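Local coordinates for solute-binding protein Csal_2479 (Chromohalobacter salexigens, PDB 4P1L) that binds D-glucuronate in the periplasm and probably delivers it to a tripartite ATP-independent (TRAP) permease for uptake into the cell, at residues A[105-110]-A[302-307]; A[124-129]-A[315-320]; A[136-141]-A[253-258]; A[221-226]-A[284-289]. All blocks are in the same frame, centred on the assembly; numbering follows the deposited sequence.

Contact 1: residues A[105-110]-A[302-307]; sequences PFIFKS and PIYDQF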
loop_
_atom_site.group_PDB
_atom_site.type_symbol
_atom_site.label_atom_id
_atom_site.label_comp_id
_atom_site.label_asym_id
_atom_site.label_seq_id
_atom_site.Cartn_x
_atom_site.Cartn_y
_atom_site.Cartn_z
ATOM N N PRO A 105 -4.215 -11.148 -4.927
ATOM C CA PRO A 105 -5.554 -10.638 -4.628
ATOM C C PRO A 105 -6.285 -11.494 -3.595
ATOM O O PRO A 105 -6.233 -12.727 -3.657
ATOM C CB PRO A 105 -6.267 -10.653 -5.993
ATOM C CG PRO A 105 -5.133 -10.531 -6.985
ATOM C CD PRO A 105 -4.011 -11.342 -6.373
ATOM N N PHE A 106 -6.947 -10.841 -2.656
ATOM C CA PHE A 106 -7.738 -11.539 -1.626
ATOM C C PHE A 106 -6.933 -12.421 -0.669
ATOM O O PHE A 106 -7.496 -13.265 0.019
ATOM C CB PHE A 106 -8.871 -12.368 -2.291
ATOM C CG PHE A 106 -9.793 -11.541 -3.143
ATOM C CD1 PHE A 106 -10.811 -10.787 -2.560
ATOM C CD2 PHE A 106 -9.638 -11.482 -4.530
ATOM C CE1 PHE A 106 -11.650 -10.026 -3.334
ATOM C CE2 PHE A 106 -10.493 -10.711 -5.302
ATOM C CZ PHE A 106 -11.477 -9.982 -4.713
ATOM N N ILE A 107 -5.623 -12.244 -0.576
ATOM C CA ILE A 107 -4.870 -13.110 0.314
ATOM C C ILE A 107 -5.250 -12.859 1.781
ATOM O O ILE A 107 -5.239 -13.783 2.590
ATOM C CB ILE A 107 -3.343 -13.033 0.096
ATOM C CG1 ILE A 107 -2.707 -14.228 0.804
ATOM C CG2 ILE A 107 -2.773 -11.676 0.516
ATOM C CD1 ILE A 107 -1.300 -14.476 0.400
ATOM N N PHE A 108 -5.577 -11.611 2.117
ATOM C CA PHE A 108 -6.061 -11.263 3.460
ATOM C C PHE A 108 -7.589 -11.127 3.444
ATOM O O PHE A 108 -8.147 -10.575 2.502
ATOM C CB PHE A 108 -5.452 -9.939 3.954
ATOM C CG PHE A 108 -3.966 -9.994 4.177
ATOM C CD1 PHE A 108 -3.433 -10.794 5.180
ATOM C CD2 PHE A 108 -3.108 -9.285 3.360
ATOM C CE1 PHE A 108 -2.079 -10.858 5.379
ATOM C CE2 PHE A 108 -1.753 -9.347 3.552
ATOM C CZ PHE A 108 -1.238 -10.152 4.559
ATOM N N LYS A 109 -8.257 -11.620 4.497
ATOM C CA LYS A 109 -9.707 -11.552 4.600
ATOM C C LYS A 109 -10.168 -10.152 5.053
ATOM O O LYS A 109 -11.277 -9.712 4.731
ATOM C CB LYS A 109 -10.214 -12.609 5.595
ATOM C CG LYS A 109 -10.066 -14.042 5.113
ATOM C CD LYS A 109 -10.670 -15.047 6.090
ATOM C CE LYS A 109 -10.496 -16.486 5.584
ATOM N NZ LYS A 109 -11.088 -17.486 6.541
ATOM N N SER A 110 -9.326 -9.468 5.814
ATOM C CA SER A 110 -9.654 -8.129 6.279
ATOM C C SER A 110 -8.388 -7.403 6.712
ATOM O O SER A 110 -7.350 -8.034 6.941
ATOM C CB SER A 110 -10.628 -8.197 7.469
ATOM O OG SER A 110 -10.018 -8.792 8.591
ATOM N N PRO A 302 -5.718 -18.796 -11.128
ATOM C CA PRO A 302 -4.555 -18.963 -12.004
ATOM C C PRO A 302 -3.385 -18.114 -11.556
ATOM O O PRO A 302 -2.233 -18.488 -11.787
ATOM C CB PRO A 302 -5.057 -18.461 -13.370
ATOM C CG PRO A 302 -6.542 -18.634 -13.305
ATOM C CD PRO A 302 -6.916 -18.365 -11.879
ATOM N N ILE A 303 -3.678 -16.974 -10.928
ATOM C CA ILE A 303 -2.636 -16.092 -10.416
ATOM C C ILE A 303 -1.856 -16.793 -9.294
ATOM O O ILE A 303 -0.614 -16.785 -9.254
ATOM C CB ILE A 303 -3.231 -14.741 -9.956
ATOM C CG1 ILE A 303 -3.910 -14.065 -11.155
ATOM C CG2 ILE A 303 -2.154 -13.853 -9.421
ATOM C CD1 ILE A 303 -4.556 -12.701 -10.829
ATOM N N TYR A 304 -2.589 -17.424 -8.393
ATOM C CA TYR A 304 -1.966 -18.129 -7.285
ATOM C C TYR A 304 -1.182 -19.337 -7.803
ATOM O O TYR A 304 -0.055 -19.570 -7.379
ATOM C CB TYR A 304 -3.025 -18.585 -6.275
ATOM C CG TYR A 304 -3.512 -17.524 -5.298
ATOM C CD1 TYR A 304 -4.369 -16.507 -5.689
ATOM C CD2 TYR A 304 -3.129 -17.575 -3.967
ATOM C CE1 TYR A 304 -4.830 -15.555 -4.763
ATOM C CE2 TYR A 304 -3.571 -16.636 -3.044
ATOM C CZ TYR A 304 -4.405 -15.630 -3.443
ATOM O OH TYR A 304 -4.869 -14.726 -2.519
ATOM N N ASP A 305 -1.788 -20.106 -8.714
ATOM C CA ASP A 305 -1.135 -21.293 -9.261
ATOM C C ASP A 305 0.206 -20.935 -9.934
ATOM O O ASP A 305 1.240 -21.607 -9.715
ATOM C CB ASP A 305 -2.034 -21.991 -10.295
ATOM C CG ASP A 305 -3.296 -22.588 -9.705
ATOM O OD1 ASP A 305 -3.442 -22.685 -8.474
ATOM O OD2 ASP A 305 -4.166 -22.969 -10.516
ATOM N N GLN A 306 0.186 -19.876 -10.748
ATOM C CA GLN A 306 1.368 -19.473 -11.495
ATOM C C GLN A 306 2.414 -18.978 -10.508
ATOM O O GLN A 306 3.591 -19.224 -10.679
ATOM C CB GLN A 306 1.042 -18.377 -12.538
ATOM C CG GLN A 306 2.280 -17.687 -13.140
ATOM C CD GLN A 306 1.975 -16.465 -14.010
ATOM O OE1 GLN A 306 0.886 -16.345 -14.573
ATOM N NE2 GLN A 306 2.937 -15.536 -14.101
ATOM N N PHE A 307 1.967 -18.267 -9.474
ATOM C CA PHE A 307 2.875 -17.695 -8.503
ATOM C C PHE A 307 3.658 -18.773 -7.761
ATOM O O PHE A 307 4.879 -18.688 -7.655
ATOM C CB PHE A 307 2.164 -16.781 -7.507
ATOM C CG PHE A 307 3.121 -16.076 -6.592
ATOM C CD1 PHE A 307 3.741 -14.906 -7.016
ATOM C CD2 PHE A 307 3.456 -16.615 -5.349
ATOM C CE1 PHE A 307 4.659 -14.250 -6.199
ATOM C CE2 PHE A 307 4.367 -15.959 -4.517
ATOM C CZ PHE A 307 4.976 -14.781 -4.956
#
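Tyr304 reaches from helix 301-310 to the loop before helix 111-118 and makes the one hydrogen bond between residues 105-110 and 302-307: its OH donates to Pro105 O at 2.7 Å. The phenol ring meets this carbonyl oxygen edge-on, near the ring plane. From the carbonyl's side the approach is less regular, the hydroxyl standing 41° out of the C=O plane and so not on a lone pair. With CG anti to the carbonyl carbon (chi1 -80°), the ring leaves the side of the helix and its hydroxyl ends in the bend of the loop. There the OH also lies 3.2 Å from Ile107 N, at an angle too poor for a hydrogen bond.

Van der Waals contacts add to the bond. Ile107 CB lies 3.5 Å from Tyr304 OH, the two side chains crossing at a slant. From the residue before Tyr304, Ile303 CG2 meets Pro105 CD at 4.4 Å, a loose contact. Pro105 and Ile303 both also touch helix 172-181, and Ile107 leans on Ile321 of helix 315-323.

This is buried tertiary packing of a C-terminal helix on a loop, fixed by a tyrosine hydroxyl bound to a main-chain carbonyl, within the family 7 solute-binding protein fold.

Contact 2: residues A[124-129]-A[315-320]; sequences ERFADA and ESLVTD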
loop_
_atom_site.group_PDB
_atom_site.type_symbol
_atom_site.label_atom_id
_atom_site.label_comp_id
_atom_site.label_asym_id
_atom_site.label_seq_id
_atom_site.Cartn_x
_atom_site.Cartn_y
_atom_site.Cartn_z
ATOM N N GLU A 124 7.741 -10.832 10.377
ATOM C CA GLU A 124 9.199 -10.828 10.510
ATOM C C GLU A 124 9.862 -11.424 9.274
ATOM O O GLU A 124 10.943 -10.999 8.881
ATOM C CB GLU A 124 9.654 -11.583 11.766
ATOM C CG GLU A 124 9.522 -10.797 13.062
ATOM C CD GLU A 124 10.414 -9.552 13.105
ATOM O OE1 GLU A 124 11.536 -9.571 12.547
ATOM O OE2 GLU A 124 9.976 -8.544 13.695
ATOM N N ARG A 125 9.228 -12.423 8.663
ATOM C CA ARG A 125 9.781 -12.998 7.440
ATOM C C ARG A 125 9.829 -11.922 6.339
ATOM O O ARG A 125 10.715 -11.938 5.489
ATOM C CB ARG A 125 8.923 -14.150 6.938
ATOM C CG ARG A 125 9.005 -15.387 7.756
ATOM C CD ARG A 125 8.193 -16.495 7.110
ATOM N NE ARG A 125 7.299 -17.137 8.069
ATOM C CZ ARG A 125 6.438 -18.105 7.773
ATOM N NH1 ARG A 125 6.356 -18.569 6.531
ATOM N NH2 ARG A 125 5.661 -18.612 8.726
ATOM N N PHE A 126 8.838 -11.038 6.302
ATOM C CA PHE A 126 8.850 -9.947 5.311
ATOM C C PHE A 126 9.946 -8.925 5.614
ATOM O O PHE A 126 10.638 -8.437 4.702
ATOM C CB PHE A 126 7.494 -9.254 5.200
ATOM C CG PHE A 126 6.457 -10.095 4.519
ATOM C CD1 PHE A 126 6.503 -10.293 3.141
ATOM C CD2 PHE A 126 5.452 -10.703 5.246
ATOM C CE1 PHE A 126 5.581 -11.072 2.517
ATOM C CE2 PHE A 126 4.516 -11.503 4.614
ATOM C CZ PHE A 126 4.569 -11.682 3.249
ATOM N N ALA A 127 10.109 -8.607 6.893
ATOM C CA ALA A 127 11.180 -7.718 7.302
ATOM C C ALA A 127 12.533 -8.315 6.909
ATOM O O ALA A 127 13.398 -7.614 6.399
ATOM C CB ALA A 127 11.135 -7.468 8.812
ATOM N N ASP A 128 12.708 -9.613 7.147
ATOM C CA ASP A 128 13.945 -10.282 6.780
ATOM C C ASP A 128 14.211 -10.130 5.282
ATOM O O ASP A 128 15.337 -9.882 4.858
ATOM C CB ASP A 128 13.882 -11.770 7.147
ATOM C CG ASP A 128 14.036 -12.019 8.637
ATOM O OD1 ASP A 128 14.394 -11.093 9.392
ATOM O OD2 ASP A 128 13.810 -13.171 9.053
ATOM N N ALA A 129 13.170 -10.298 4.474
ATOM C CA ALA A 129 13.346 -10.224 3.027
ATOM C C ALA A 129 13.739 -8.811 2.572
ATOM O O ALA A 129 14.593 -8.652 1.691
ATOM C CB ALA A 129 12.102 -10.683 2.321
ATOM N N GLU A 315 5.880 -20.798 -1.396
ATOM C CA GLU A 315 4.586 -21.453 -1.271
ATOM C C GLU A 315 4.122 -21.506 0.179
ATOM O O GLU A 315 2.953 -21.273 0.481
ATOM C CB GLU A 315 4.615 -22.871 -1.837
ATOM C CG GLU A 315 3.238 -23.573 -1.729
ATOM C CD GLU A 315 3.098 -24.739 -2.678
ATOM O OE1 GLU A 315 4.134 -25.179 -3.235
ATOM O OE2 GLU A 315 1.949 -25.200 -2.887
ATOM N N SER A 316 5.034 -21.835 1.080
ATOM C CA SER A 316 4.664 -21.972 2.481
ATOM C C SER A 316 4.327 -20.628 3.138
ATOM O O SER A 316 3.546 -20.574 4.106
ATOM C CB SER A 316 5.749 -22.748 3.253
ATOM O OG SER A 316 6.913 -21.973 3.445
ATOM N N LEU A 317 4.877 -19.539 2.606
ATOM C CA LEU A 317 4.475 -18.223 3.043
ATOM C C LEU A 317 3.024 -17.939 2.615
ATOM O O LEU A 317 2.237 -17.422 3.405
ATOM C CB LEU A 317 5.431 -17.167 2.485
ATOM C CG LEU A 317 5.220 -15.721 2.910
ATOM C CD1 LEU A 317 5.107 -15.579 4.430
ATOM C CD2 LEU A 317 6.373 -14.854 2.352
ATOM N N VAL A 318 2.675 -18.297 1.381
ATOM C CA VAL A 318 1.293 -18.157 0.920
ATOM C C VAL A 318 0.325 -18.964 1.806
ATOM O O VAL A 318 -0.683 -18.439 2.286
ATOM C CB VAL A 318 1.139 -18.599 -0.544
ATOM C CG1 VAL A 318 -0.322 -18.496 -0.974
ATOM C CG2 VAL A 318 2.047 -17.760 -1.479
ATOM N N THR A 319 0.645 -20.241 2.035
ATOM C CA THR A 319 -0.247 -21.105 2.804
ATOM C C THR A 319 -0.260 -20.743 4.285
ATOM O O THR A 319 -1.309 -20.861 4.931
ATOM C CB THR A 319 0.063 -22.612 2.593
ATOM O OG1 THR A 319 1.377 -22.900 3.043
ATOM C CG2 THR A 319 -0.021 -22.978 1.144
ATOM N N ASP A 320 0.859 -20.239 4.822
ATOM C CA ASP A 320 0.870 -19.842 6.227
ATOM C C ASP A 320 -0.068 -18.638 6.444
ATOM O O ASP A 320 -0.800 -18.577 7.432
ATOM C CB ASP A 320 2.276 -19.520 6.731
ATOM C CG ASP A 320 3.152 -20.778 6.945
ATOM O OD1 ASP A 320 2.624 -21.913 6.946
ATOM O OD2 ASP A 320 4.381 -20.610 7.114
#
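Arg125 of helix 121-132 forms a salt bridge with Asp320 of helix 315-323. NH1 and NH2 both point at a single oxygen, Asp320 OD2, each nitrogen 2.9 Å from it. The oxygen lies in the guanidinium plane, but the bonds are bent, with N-H...O angles near 145°. NH1 uses the anti lone pair of OD2; NH2 comes in on the anti side as well, out of the carboxylate plane. The two planar groups stand almost perpendicular, at 87°. Glu121 holds Arg125 NE in a further salt bridge, so two acids share the arginine's charge, through different nitrogens.

The helix segments run roughly antiparallel, their axes 12.6 Å apart, a spacing wide enough that long side chains rather than backbones bridge them; the C-terminal helix of the chain is thereby joined to the helix that leads into strand 135-141.

Beside the salt bridge, Leu317 CD1 lies 3.9 Å from Arg125 NH1, the two side chains sliding past each other in opposite directions. Phe126, next in sequence, comes at Leu317 with the far end of its ring: CZ is 3.8 Å from CD2. A chi1 of -176°, anti to the backbone N, carries Leu317 CG toward the ring, where CD1 also lies 4.1 Å from Phe126 CZ.

Contact 3: residues A[136-141]-A[253-258]; sequences IVLSWF and AIREAA. With SO4 (sulfate ion), chain E.
Leu138 lies against three residues of helix 248-282, each touched by a different part of its side chain. CB presses on Ala258 CB at 3.3 Å, tighter than usual carbon packing. CD1 reaches Ile254 CG2 at 3.8 Å, the two side chains meeting at a slant, while CD2 sits over one face of the Arg255 guanidinium, displaced toward its rim.

Ser139 donates from OG to Ala258 O at 2.9 Å. A chi1 of 64° turns OG to the helix, and it meets Ala258 O from above the carbonyl plane, 64° out of it and not on a lone pair. Strand 135-141 is an outermost strand of the five-stranded mixed sheet; it carries a classic beta bulge where Leu138 and Ser139 both face Leu236, and the helix segment runs nearly parallel to it, at 19°.

Arg255 bends at chi3, bringing its guanidinium back alongside the strand. A water links NH2 to Val137 O, and Ile136 CG2 lies near the same nitrogen. A sulfate, probably from the crystallisation liquor, accepts from NE through O1 and from NH2 through O3, each at 3.1 Å. With a leucine in place of Arg255, NE and NH2 are gone, so the sulfate would probably be held less firmly and the water on Val137 O would lose its link to the helix. Trp243, which also binds the sulfate, packs against Leu138, Ile254 and Arg255.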
loop_
_atom_site.group_PDB
_atom_site.type_symbol
_atom_site.label_atom_id
_atom_site.label_comp_id
_atom_site.label_asym_id
_atom_site.label_seq_id
_atom_site.Cartn_x
_atom_site.Cartn_y
_atom_site.Cartn_z
ATOM N N ILE A 136 15.424 -1.560 6.162
ATOM C CA ILE A 136 15.176 -2.034 7.508
ATOM C C ILE A 136 13.769 -1.611 7.947
ATOM O O ILE A 136 13.503 -0.427 8.131
ATOM C CB ILE A 136 16.213 -1.493 8.495
ATOM C CG1 ILE A 136 17.640 -1.775 7.991
ATOM C CG2 ILE A 136 15.963 -2.065 9.864
ATOM C CD1 ILE A 136 17.931 -3.263 7.712
ATOM N N VAL A 137 12.867 -2.578 8.074
ATOM C CA VAL A 137 11.469 -2.277 8.413
ATOM C C VAL A 137 11.331 -2.110 9.907
ATOM O O VAL A 137 11.738 -2.991 10.683
ATOM C CB VAL A 137 10.512 -3.394 7.973
ATOM C CG1 VAL A 137 9.113 -3.117 8.510
ATOM C CG2 VAL A 137 10.486 -3.519 6.464
ATOM N N LEU A 138 10.770 -0.971 10.318
ATOM C CA LEU A 138 10.603 -0.666 11.720
ATOM C C LEU A 138 9.165 -0.871 12.200
ATOM O O LEU A 138 8.931 -1.148 13.368
ATOM C CB LEU A 138 11.007 0.779 11.988
ATOM C CG LEU A 138 12.443 1.146 11.600
ATOM C CD1 LEU A 138 12.759 2.541 12.091
ATOM C CD2 LEU A 138 13.418 0.137 12.171
ATOM N N SER A 139 8.201 -0.684 11.313
ATOM C CA SER A 139 6.806 -0.877 11.675
ATOM C C SER A 139 5.956 -0.948 10.425
ATOM O O SER A 139 6.427 -0.634 9.329
ATOM C CB SER A 139 6.338 0.247 12.589
ATOM O OG SER A 139 6.382 1.491 11.919
ATOM N N TRP A 140 4.709 -1.379 10.595
ATOM C CA TRP A 140 3.771 -1.559 9.476
ATOM C C TRP A 140 2.585 -0.610 9.606
ATOM O O TRP A 140 1.933 -0.599 10.639
ATOM C CB TRP A 140 3.240 -2.986 9.434
ATOM C CG TRP A 140 4.299 -4.026 9.338
ATOM C CD1 TRP A 140 4.704 -4.869 10.327
ATOM C CD2 TRP A 140 5.077 -4.348 8.191
ATOM N NE1 TRP A 140 5.703 -5.688 9.873
ATOM C CE2 TRP A 140 5.938 -5.410 8.557
ATOM C CE3 TRP A 140 5.119 -3.871 6.887
ATOM C CZ2 TRP A 140 6.844 -5.985 7.667
ATOM C CZ3 TRP A 140 6.042 -4.445 5.998
ATOM C CH2 TRP A 140 6.875 -5.492 6.397
ATOM N N PHE A 141 2.335 0.164 8.554
ATOM C CA PHE A 141 1.149 1.006 8.431
ATOM C C PHE A 141 0.039 0.221 7.699
ATOM O O PHE A 141 0.319 -0.663 6.871
ATOM C CB PHE A 141 1.444 2.270 7.610
ATOM C CG PHE A 141 2.283 3.329 8.309
ATOM C CD1 PHE A 141 2.770 3.153 9.582
ATOM C CD2 PHE A 141 2.588 4.516 7.650
ATOM C CE1 PHE A 141 3.561 4.139 10.191
ATOM C CE2 PHE A 141 3.352 5.503 8.261
ATOM C CZ PHE A 141 3.840 5.300 9.533
ATOM N N ALA A 253 15.778 3.354 20.286
ATOM C CA ALA A 253 14.867 4.482 20.434
ATOM C C ALA A 253 14.056 4.729 19.159
ATOM O O ALA A 253 12.855 5.016 19.220
ATOM C CB ALA A 253 15.640 5.753 20.834
ATOM N N ILE A 254 14.702 4.613 18.001
ATOM C CA ILE A 254 14.036 4.888 16.737
ATOM C C ILE A 254 13.023 3.775 16.411
ATOM O O ILE A 254 11.940 4.029 15.890
ATOM C CB ILE A 254 15.072 5.133 15.617
ATOM C CG1 ILE A 254 15.852 6.424 15.937
ATOM C CG2 ILE A 254 14.410 5.216 14.235
ATOM C CD1 ILE A 254 17.026 6.684 15.031
ATOM N N ARG A 255 13.376 2.547 16.761
ATOM C CA ARG A 255 12.463 1.429 16.599
ATOM C C ARG A 255 11.210 1.671 17.451
ATOM O O ARG A 255 10.075 1.461 16.988
ATOM C CB ARG A 255 13.184 0.128 16.983
ATOM C CG ARG A 255 12.540 -1.124 16.495
ATOM C CD ARG A 255 13.438 -2.350 16.716
ATOM N NE ARG A 255 14.433 -2.616 15.661
ATOM C CZ ARG A 255 14.142 -3.066 14.446
ATOM N NH1 ARG A 255 12.878 -3.242 14.083
ATOM N NH2 ARG A 255 15.113 -3.303 13.569
ATOM N N GLU A 256 11.403 2.136 18.688
ATOM C CA GLU A 256 10.267 2.482 19.543
ATOM C C GLU A 256 9.402 3.594 18.923
ATOM O O GLU A 256 8.177 3.490 18.911
ATOM C CB GLU A 256 10.718 2.889 20.943
ATOM C CG GLU A 256 9.544 3.121 21.892
ATOM C CD GLU A 256 9.964 3.524 23.308
ATOM O OE1 GLU A 256 11.184 3.661 23.577
ATOM O OE2 GLU A 256 9.053 3.705 24.148
ATOM N N ALA A 257 10.038 4.648 18.416
ATOM C CA ALA A 257 9.323 5.749 17.766
ATOM C C ALA A 257 8.480 5.256 16.585
ATOM O O ALA A 257 7.371 5.726 16.374
ATOM C CB ALA A 257 10.289 6.800 17.276
ATOM N N ALA A 258 9.032 4.324 15.813
ATOM C CA ALA A 258 8.347 3.781 14.636
ATOM C C ALA A 258 7.142 2.934 15.021
ATOM O O ALA A 258 6.098 2.963 14.346
ATOM C CB ALA A 258 9.323 2.940 13.809
HETATM S S SO4 E . 18.401 -3.936 15.134
HETATM O O1 SO4 E . 17.483 -3.153 15.953
HETATM O O2 SO4 E . 18.211 -5.351 15.420
HETATM O O3 SO4 E . 18.188 -3.733 13.700
HETATM O O4 SO4 E . 19.772 -3.525 15.433
HETATM O O HOH W 1 13.551 -4.851 11.259
#

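Contact 4: residues A[221-226]-A[284-289]; sequences ANYYSL and GVKINE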
loop_
_atom_site.group_PDB
_atom_site.type_symbol
_atom_site.label_atom_id
_atom_site.label_comp_id
_atom_site.label_asym_id
_atom_site.label_seq_id
_atom_site.Cartn_x
_atom_site.Cartn_y
_atom_site.Cartn_z
ATOM N N ALA A 221 -14.340 9.835 -11.469
ATOM C CA ALA A 221 -14.837 8.457 -11.503
ATOM C C ALA A 221 -15.816 8.279 -10.340
ATOM O O ALA A 221 -15.409 8.002 -9.211
ATOM C CB ALA A 221 -13.693 7.493 -11.421
ATOM N N ASN A 222 -17.106 8.440 -10.671
ATOM C CA ASN A 222 -18.214 8.554 -9.720
ATOM C C ASN A 222 -18.741 7.226 -9.162
ATOM O O ASN A 222 -19.538 7.239 -8.227
ATOM C CB ASN A 222 -19.383 9.306 -10.397
ATOM C CG ASN A 222 -20.302 10.029 -9.390
ATOM O OD1 ASN A 222 -19.844 10.834 -8.580
ATOM N ND2 ASN A 222 -21.595 9.747 -9.452
ATOM N N TYR A 223 -18.306 6.096 -9.728
ATOM C CA TYR A 223 -18.785 4.778 -9.314
ATOM C C TYR A 223 -17.671 4.099 -8.561
ATOM O O TYR A 223 -16.588 3.921 -9.094
ATOM C CB TYR A 223 -19.143 3.912 -10.514
ATOM C CG TYR A 223 -20.246 4.522 -11.355
ATOM C CD1 TYR A 223 -21.582 4.359 -11.012
ATOM C CD2 TYR A 223 -19.941 5.306 -12.456
ATOM C CE1 TYR A 223 -22.584 4.933 -11.776
ATOM C CE2 TYR A 223 -20.947 5.899 -13.222
ATOM C CZ TYR A 223 -22.261 5.710 -12.870
ATOM O OH TYR A 223 -23.268 6.283 -13.623
ATOM N N TYR A 224 -17.940 3.723 -7.319
ATOM C CA TYR A 224 -16.973 3.020 -6.504
ATOM C C TYR A 224 -17.628 1.703 -6.137
ATOM O O TYR A 224 -18.702 1.690 -5.536
ATOM C CB TYR A 224 -16.656 3.862 -5.268
ATOM C CG TYR A 224 -15.503 3.386 -4.404
ATOM C CD1 TYR A 224 -15.693 2.470 -3.373
ATOM C CD2 TYR A 224 -14.216 3.877 -4.603
ATOM C CE1 TYR A 224 -14.621 2.046 -2.573
ATOM C CE2 TYR A 224 -13.150 3.449 -3.819
ATOM C CZ TYR A 224 -13.348 2.533 -2.815
ATOM O OH TYR A 224 -12.277 2.153 -2.005
ATOM N N SER A 225 -16.986 0.600 -6.500
ATOM C CA SER A 225 -17.587 -0.731 -6.299
ATOM C C SER A 225 -16.668 -1.540 -5.391
ATOM O O SER A 225 -15.495 -1.705 -5.702
ATOM C CB SER A 225 -17.766 -1.425 -7.631
ATOM O OG SER A 225 -18.615 -0.699 -8.528
ATOM N N LEU A 226 -17.223 -2.076 -4.302
ATOM C CA LEU A 226 -16.429 -2.610 -3.198
ATOM C C LEU A 226 -15.909 -4.030 -3.435
ATOM O O LEU A 226 -16.213 -4.995 -2.694
ATOM C CB LEU A 226 -17.240 -2.506 -1.896
ATOM C CG LEU A 226 -17.383 -1.074 -1.377
ATOM C CD1 LEU A 226 -18.538 -0.911 -0.393
ATOM C CD2 LEU A 226 -16.088 -0.648 -0.708
ATOM N N GLY A 284 -21.947 12.997 -3.976
ATOM C CA GLY A 284 -22.794 12.328 -4.945
ATOM C C GLY A 284 -22.236 11.045 -5.540
ATOM O O GLY A 284 -22.830 10.506 -6.481
ATOM N N VAL A 285 -21.094 10.576 -5.029
ATOM C CA VAL A 285 -20.510 9.320 -5.487
ATOM C C VAL A 285 -21.482 8.184 -5.255
ATOM O O VAL A 285 -22.173 8.116 -4.220
ATOM C CB VAL A 285 -19.138 9.041 -4.798
ATOM C CG1 VAL A 285 -18.639 7.632 -5.089
ATOM C CG2 VAL A 285 -18.105 10.060 -5.262
ATOM N N LYS A 286 -21.542 7.292 -6.237
ATOM C CA LYS A 286 -22.366 6.114 -6.159
ATOM C C LYS A 286 -21.510 4.922 -5.729
ATOM O O LYS A 286 -20.641 4.443 -6.484
ATOM C CB LYS A 286 -23.007 5.860 -7.513
ATOM C CG LYS A 286 -23.878 7.039 -7.972
ATOM C CD LYS A 286 -24.324 6.887 -9.419
ATOM C CE LYS A 286 -25.140 8.091 -9.912
ATOM N NZ LYS A 286 -25.259 8.102 -11.412
ATOM N N ILE A 287 -21.739 4.481 -4.492
ATOM C CA ILE A 287 -21.018 3.353 -3.923
ATOM C C ILE A 287 -21.913 2.127 -3.908
ATOM O O ILE A 287 -23.061 2.204 -3.480
ATOM C CB ILE A 287 -20.596 3.615 -2.461
ATOM C CG1 ILE A 287 -19.696 4.853 -2.374
ATOM C CG2 ILE A 287 -19.848 2.402 -1.896
ATOM C CD1 ILE A 287 -19.322 5.243 -0.960
ATOM N N ASN A 288 -21.387 0.994 -4.372
ATOM C CA ASN A 288 -22.123 -0.266 -4.316
ATOM C C ASN A 288 -21.254 -1.397 -3.826
ATOM O O ASN A 288 -20.098 -1.509 -4.226
ATOM C CB ASN A 288 -22.729 -0.664 -5.686
ATOM C CG ASN A 288 -21.669 -1.087 -6.708
ATOM O OD1 ASN A 288 -20.914 -0.259 -7.215
ATOM N ND2 ASN A 288 -21.637 -2.370 -7.032
ATOM N N GLU A 289 -21.813 -2.226 -2.944
ATOM C CA GLU A 289 -21.233 -3.515 -2.631
ATOM C C GLU A 289 -21.383 -4.304 -3.934
ATOM O O GLU A 289 -22.361 -4.116 -4.669
ATOM C CB GLU A 289 -21.996 -4.224 -1.499
ATOM C CG GLU A 289 -22.112 -3.419 -0.199
ATOM C CD GLU A 289 -20.812 -3.412 0.610
ATOM O OE1 GLU A 289 -19.827 -4.109 0.234
ATOM O OE2 GLU A 289 -20.782 -2.710 1.637
HETATM O O HOH W 2 -22.769 9.176 -13.412
HETATM O O HOH W 3 -18.685 -5.697 -1.784
#
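Strands 223-230 and 286-288 pair in parallel at one edge of the four-stranded mixed sheet, with 286-288 outermost and following helix 248-282 after a short turn. The pairing is a regular ladder: Lys286 N donates to Asn222 O, Tyr224 N to Lys286 O at 2.9 Å, Asn288 N to Tyr224 O, and Leu226 N to Asn288 O. Gly284, just past the helix, makes a Schellman motif, and its carbonyl receives a weak bond from Asn222 ND2.

One face carries Tyr223, Lys286, Ser225 and Asn288. Tyr223 and the extended Lys286 lie side by side, Lys286 CD being 3.5 Å from Tyr223 CE1. On the other face Tyr224 and Ile287 are neighbours. At the end of the pairing, Leu226 CD1 packs on Ile287 CG2 at 3.9 Å. Tyr224 OH bonds to the backbone oxygen of Asn207, which binds D-glucuronate, and its ring stacks on Tyr209.

Ser225 OG donates to Asn288 OD1 at 2.7 Å, in the carbonyl plane and on a lone pair, and is also bound to Val155 N. Asn288 CG, between its backbone N and carbonyl carbon (chi1 70°), swings the amide over to Ser225; ND2 bonds to Glu289 O and Val155 O. A valine here would probably cost Ser225 OG its acceptor and Val155 O the bond from ND2. One water donates to Leu226 O at 2.7 Å and to Glu289 OE1 at 2.8 Å.

In the fold
Contacts 1 and 2 share the C-terminal helices: 301-310 and 315-323 are consecutive, and Val318 of contact 2 packs on Tyr304 and Phe307 of contact 1. Contact 2 in turn touches contact 3, where Phe126 CB lies 4.0 Å from Trp140 CH2, helix 121-132 leading straight into strand 135-141. Contact 4 stands apart, its centre about 35 Å from that of contact 3 and on the opposite side of the chain's centre, although helix 248-282 runs from one to the other. The D-glucuronate site is approached from both: the side chain of Ser139 is about 9 Å from that of Glu234, and that of Tyr224 about 9 Å from the bound sugar.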